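Local structure of endo-arabinase (Bacteroides thetaiotaomicron, 5C0P) at residues E157-A169 with E176-A188. The protein probably hydrolyses glycosidic bonds in L-arabinan, as a metal-binding member of glycosyl hydrolase family 43. Sequence-based numbering, arbitrary orientation.
Sequences ETIDGEIYAQRLA and EGDPYLLFKASEA. With MG (magnesium ion), chain B.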
loop_
_atom_site.group_PDB
_atom_site.type_symbol
_atom_site.label_atom_id
_atom_site.label_comp_id
_atom_site.label_asym_id
_atom_site.label_seq_id
_atom_site.Cartn_x
_atom_site.Cartn_y
_atom_site.Cartn_z
ATOM N N GLU A 157 2.478 14.869 11.918
ATOM C CA GLU A 157 3.170 14.668 13.187
ATOM C C GLU A 157 4.678 14.926 13.046
ATOM O O GLU A 157 5.300 15.551 13.910
ATOM C CB GLU A 157 2.916 13.229 13.655
ATOM C CG GLU A 157 3.631 12.807 14.928
ATOM C CD GLU A 157 2.988 11.581 15.571
ATOM O OE1 GLU A 157 3.502 10.467 15.379
ATOM O OE2 GLU A 157 1.974 11.737 16.273
ATOM N N THR A 158 5.254 14.463 11.939
ATOM C CA THR A 158 6.712 14.461 11.773
ATOM C C THR A 158 7.272 15.617 10.950
ATOM O O THR A 158 8.491 15.814 10.919
ATOM C CB THR A 158 7.196 13.150 11.125
ATOM O OG1 THR A 158 6.605 13.008 9.826
ATOM C CG2 THR A 158 6.797 11.973 11.983
ATOM N N ILE A 159 6.383 16.365 10.292
ATOM C CA ILE A 159 6.733 17.452 9.365
ATOM C C ILE A 159 7.355 16.937 8.068
ATOM O O ILE A 159 6.737 17.020 7.004
ATOM C CB ILE A 159 7.603 18.562 10.007
ATOM C CG1 ILE A 159 7.060 18.942 11.385
ATOM C CG2 ILE A 159 7.646 19.778 9.099
ATOM C CD1 ILE A 159 5.605 19.385 11.378
ATOM N N ASP A 160 8.577 16.421 8.155
ATOM C CA ASP A 160 9.184 15.671 7.064
ATOM C C ASP A 160 8.684 14.235 7.238
ATOM O O ASP A 160 9.087 13.543 8.180
ATOM C CB ASP A 160 10.716 15.735 7.169
ATOM C CG ASP A 160 11.410 15.619 5.820
ATOM O OD1 ASP A 160 10.724 15.381 4.800
ATOM O OD2 ASP A 160 12.659 15.766 5.787
ATOM N N GLY A 161 7.774 13.810 6.362
ATOM C CA GLY A 161 7.155 12.496 6.455
ATOM C C GLY A 161 8.215 11.416 6.480
ATOM O O GLY A 161 9.272 11.577 5.872
ATOM N N GLU A 162 7.932 10.325 7.190
ATOM C CA GLU A 162 8.913 9.274 7.411
ATOM C C GLU A 162 8.392 7.925 6.922
ATOM O O GLU A 162 7.198 7.656 6.975
ATOM C CB GLU A 162 9.243 9.196 8.903
ATOM C CG GLU A 162 9.959 10.458 9.428
ATOM C CD GLU A 162 10.118 10.503 10.941
ATOM O OE1 GLU A 162 9.632 9.589 11.645
ATOM O OE2 GLU A 162 10.740 11.477 11.432
ATOM N N ILE A 163 9.298 7.083 6.444
ATOM C CA ILE A 163 8.964 5.707 6.098
ATOM C C ILE A 163 9.854 4.762 6.910
ATOM O O ILE A 163 11.071 4.981 7.019
ATOM C CB ILE A 163 9.099 5.454 4.576
ATOM C CG1 ILE A 163 7.948 6.154 3.855
ATOM C CG2 ILE A 163 9.085 3.957 4.270
ATOM C CD1 ILE A 163 8.016 6.104 2.332
ATOM N N TYR A 164 9.226 3.737 7.493
ATOM C CA TYR A 164 9.890 2.774 8.386
ATOM C C TYR A 164 9.770 1.347 7.885
ATOM O O TYR A 164 8.805 1.009 7.206
ATOM C CB TYR A 164 9.275 2.801 9.787
ATOM C CG TYR A 164 9.625 4.031 10.570
ATOM C CD1 TYR A 164 8.896 5.199 10.418
ATOM C CD2 TYR A 164 10.684 4.024 11.471
ATOM C CE1 TYR A 164 9.232 6.338 11.124
ATOM C CE2 TYR A 164 11.028 5.162 12.180
ATOM C CZ TYR A 164 10.291 6.312 12.008
ATOM O OH TYR A 164 10.627 7.447 12.719
ATOM N N ALA A 165 10.742 0.515 8.253
ATOM C CA ALA A 165 10.622 -0.931 8.090
ATOM C C ALA A 165 10.779 -1.625 9.441
ATOM O O ALA A 165 11.480 -1.131 10.332
ATOM C CB ALA A 165 11.659 -1.454 7.115
ATOM N N GLN A 166 10.150 -2.789 9.583
ATOM C CA GLN A 166 10.248 -3.544 10.822
ATOM C C GLN A 166 9.925 -5.002 10.527
ATOM O O GLN A 166 8.962 -5.269 9.815
ATOM C CB GLN A 166 9.238 -2.989 11.832
ATOM C CG GLN A 166 9.446 -3.459 13.261
ATOM C CD GLN A 166 8.533 -2.753 14.229
ATOM O OE1 GLN A 166 7.594 -2.055 13.830
ATOM N NE2 GLN A 166 8.791 -2.938 15.516
ATOM N N ARG A 167 10.696 -5.944 11.069
ATOM C CA ARG A 167 10.341 -7.355 10.867
ATOM C C ARG A 167 9.030 -7.695 11.564
ATOM O O ARG A 167 8.725 -7.170 12.645
ATOM C CB ARG A 167 11.440 -8.305 11.354
ATOM C CG ARG A 167 12.665 -8.381 10.438
ATOM C CD ARG A 167 13.529 -9.589 10.815
ATOM N NE ARG A 167 14.716 -9.732 9.963
ATOM C CZ ARG A 167 14.689 -10.245 8.734
ATOM N NH1 ARG A 167 13.532 -10.656 8.217
ATOM N NH2 ARG A 167 15.810 -10.336 8.019
ATOM N N LEU A 168 8.255 -8.571 10.934
ATOM C CA LEU A 168 7.068 -9.138 11.553
ATOM C C LEU A 168 7.361 -10.559 12.021
ATOM O O LEU A 168 8.182 -11.269 11.425
ATOM C CB LEU A 168 5.916 -9.174 10.551
ATOM C CG LEU A 168 5.288 -7.832 10.194
ATOM C CD1 LEU A 168 4.451 -7.941 8.924
ATOM C CD2 LEU A 168 4.427 -7.365 11.344
ATOM N N ALA A 169 6.681 -10.981 13.084
ATOM C CA ALA A 169 6.720 -12.380 13.504
ATOM C C ALA A 169 6.163 -13.235 12.374
ATOM O O ALA A 169 5.394 -12.746 11.545
ATOM C CB ALA A 169 5.888 -12.580 14.753
ATOM N N GLU A 176 8.977 -7.634 15.443
ATOM C CA GLU A 176 10.240 -7.973 16.083
ATOM C C GLU A 176 11.125 -6.743 16.070
ATOM O O GLU A 176 11.187 -6.035 15.073
ATOM C CB GLU A 176 10.937 -9.084 15.303
ATOM C CG GLU A 176 10.146 -10.361 15.183
ATOM C CD GLU A 176 10.932 -11.444 14.471
ATOM O OE1 GLU A 176 12.021 -11.133 13.944
ATOM O OE2 GLU A 176 10.468 -12.603 14.451
ATOM N N GLY A 177 11.819 -6.484 17.172
ATOM C CA GLY A 177 12.711 -5.340 17.235
ATOM C C GLY A 177 11.982 -4.008 17.158
ATOM O O GLY A 177 10.761 -3.942 17.310
ATOM N N ASP A 178 12.738 -2.942 16.929
ATOM C CA ASP A 178 12.165 -1.610 16.830
ATOM C C ASP A 178 11.995 -1.226 15.372
ATOM O O ASP A 178 12.688 -1.755 14.504
ATOM C CB ASP A 178 13.069 -0.588 17.520
ATOM C CG ASP A 178 13.122 -0.770 19.023
ATOM O OD1 ASP A 178 12.211 -1.408 19.585
ATOM O OD2 ASP A 178 14.079 -0.266 19.638
ATOM N N PRO A 179 11.060 -0.311 15.087
ATOM C CA PRO A 179 10.952 0.185 13.709
ATOM C C PRO A 179 12.253 0.871 13.296
ATOM O O PRO A 179 12.920 1.479 14.142
ATOM C CB PRO A 179 9.828 1.227 13.791
ATOM C CG PRO A 179 9.100 0.938 15.061
ATOM C CD PRO A 179 10.087 0.316 16.000
ATOM N N TYR A 180 12.616 0.747 12.022
ATOM C CA TYR A 180 13.844 1.341 11.520
ATOM C C TYR A 180 13.514 2.400 10.470
ATOM O O TYR A 180 12.836 2.118 9.495
ATOM C CB TYR A 180 14.771 0.255 10.947
ATOM C CG TYR A 180 16.187 0.737 10.775
ATOM C CD1 TYR A 180 16.565 1.441 9.638
ATOM C CD2 TYR A 180 17.137 0.521 11.761
ATOM C CE1 TYR A 180 17.854 1.902 9.486
ATOM C CE2 TYR A 180 18.434 0.980 11.618
ATOM C CZ TYR A 180 18.781 1.672 10.477
ATOM O OH TYR A 180 20.065 2.131 10.332
ATOM N N LEU A 181 13.975 3.630 10.691
ATOM C CA LEU A 181 13.713 4.725 9.759
ATOM C C LEU A 181 14.515 4.550 8.479
ATOM O O LEU A 181 15.744 4.518 8.509
ATOM C CB LEU A 181 14.040 6.074 10.412
ATOM C CG LEU A 181 13.912 7.307 9.504
ATOM C CD1 LEU A 181 12.475 7.542 9.129
ATOM C CD2 LEU A 181 14.458 8.533 10.211
ATOM N N LEU A 182 13.804 4.431 7.363
ATOM C CA LEU A 182 14.431 4.237 6.054
ATOM C C LEU A 182 14.869 5.554 5.421
ATOM O O LEU A 182 16.006 5.687 4.957
ATOM C CB LEU A 182 13.465 3.503 5.121
ATOM C CG LEU A 182 13.024 2.126 5.628
ATOM C CD1 LEU A 182 12.265 1.387 4.548
ATOM C CD2 LEU A 182 14.204 1.296 6.091
ATOM N N PHE A 183 13.959 6.521 5.404
ATOM C CA PHE A 183 14.252 7.851 4.876
ATOM C C PHE A 183 13.112 8.789 5.184
ATOM O O PHE A 183 12.030 8.347 5.586
ATOM C CB PHE A 183 14.526 7.830 3.358
ATOM C CG PHE A 183 13.408 7.261 2.523
ATOM C CD1 PHE A 183 12.339 8.053 2.113
ATOM C CD2 PHE A 183 13.457 5.944 2.103
ATOM C CE1 PHE A 183 11.327 7.527 1.322
ATOM C CE2 PHE A 183 12.456 5.410 1.307
ATOM C CZ PHE A 183 11.388 6.202 0.919
ATOM N N LYS A 184 13.380 10.078 5.014
ATOM C CA LYS A 184 12.358 11.105 5.085
ATOM C C LYS A 184 12.060 11.573 3.669
ATOM O O LYS A 184 12.929 11.522 2.802
ATOM C CB LYS A 184 12.845 12.265 5.944
ATOM C CG LYS A 184 13.223 11.844 7.355
ATOM C CD LYS A 184 13.696 13.014 8.196
ATOM C CE LYS A 184 13.818 12.587 9.656
ATOM N NZ LYS A 184 14.300 13.701 10.525
ATOM N N ALA A 185 10.838 12.039 3.441
ATOM C CA ALA A 185 10.397 12.395 2.093
ATOM C C ALA A 185 11.293 13.438 1.420
ATOM O O ALA A 185 11.499 13.393 0.198
ATOM C CB ALA A 185 8.946 12.859 2.104
ATOM N N SER A 186 11.833 14.369 2.202
ATOM C CA SER A 186 12.654 15.443 1.634
ATOM C C SER A 186 13.946 14.941 0.971
ATOM O O SER A 186 14.621 15.696 0.261
ATOM C CB SER A 186 13.012 16.470 2.707
ATOM O OG SER A 186 13.943 15.906 3.614
ATOM N N GLU A 187 14.301 13.680 1.204
ATOM C CA GLU A 187 15.501 13.115 0.590
ATOM C C GLU A 187 15.343 12.924 -0.918
ATOM O O GLU A 187 16.336 12.819 -1.644
ATOM C CB GLU A 187 15.870 11.799 1.268
ATOM C CG GLU A 187 16.201 12.001 2.729
ATOM C CD GLU A 187 16.624 10.738 3.434
ATOM O OE1 GLU A 187 17.379 9.922 2.841
ATOM O OE2 GLU A 187 16.210 10.580 4.599
ATOM N N ALA A 188 14.097 12.865 -1.385
ATOM C CA ALA A 188 13.842 12.764 -2.822
ATOM C C ALA A 188 13.809 14.166 -3.408
ATOM O O ALA A 188 13.045 15.012 -2.947
ATOM C CB ALA A 188 12.525 12.059 -3.079
HETATM MG MG MG B . 10.430 15.468 11.735
HETATM O O HOH W 1 10.700 13.859 10.374
HETATM O O HOH W 2 11.242 16.745 10.322
HETATM O O HOH W 3 9.780 14.101 13.183
HETATM O O HOH W 4 12.735 -5.311 12.979
HETATM O O HOH W 5 10.110 -13.056 11.383
HETATM O O HOH W 6 12.318 15.173 12.494
HETATM O O HOH W 7 9.983 17.075 13.014
#
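Backbone bonds join Ile163 to Phe183 and Ala165 to Tyr180 in antiparallel register, Ile163 N lying 3.1 Å from Phe183 O and Ala165 N 2.9 Å from Tyr180 O. Between these pairs the register slips by one residue: Ile163 O takes Leu182 N, not Phe183 N, and this beta bulge places Tyr164 opposite Leu181.

With CG anti to the backbone N (chi1 175°), Leu181 slants across the Tyr164 ring and brings CD1 over one face, offset toward the rim, a CH-pi contact 4.1 Å from the centroid. The same branched tip also reaches Glu162 CB. Tyr164 OH donates to Glu162 OE1 at 2.6 Å, approaching from above the carboxylate plane. On the other face Ile163 and Phe183 run alongside each other, Ile163 CD1 touching Phe183 CZ at 3.7 Å; both are buried, which suits apolar residues, and Phe183 also meets Trp221.

Strands 162-168 and 178-184 form the outer hairpin of a sheet that strand 147-153 continues, one blade of the five-bladed beta-propeller characteristic of family 43.

Polar side chains bond across the strands near the turn and at the far end. Gln166, extended, lies along Pro179 and sends NE2 to Gly177 O, 2.8 Å away and well above that carbonyl's plane. Asp160 receives Ser186 N on OD1 and Ser186 OG on OD2, each through a syn lone pair; two oxygens suit two donors from one residue.

Magnesium is held by Thr158 O at 2.1 Å and five waters. One water donates to Asp160 O and to Glu162 OE2, an acceptor suited to metal-bound water; another accepts a long bond from Lys184 NZ.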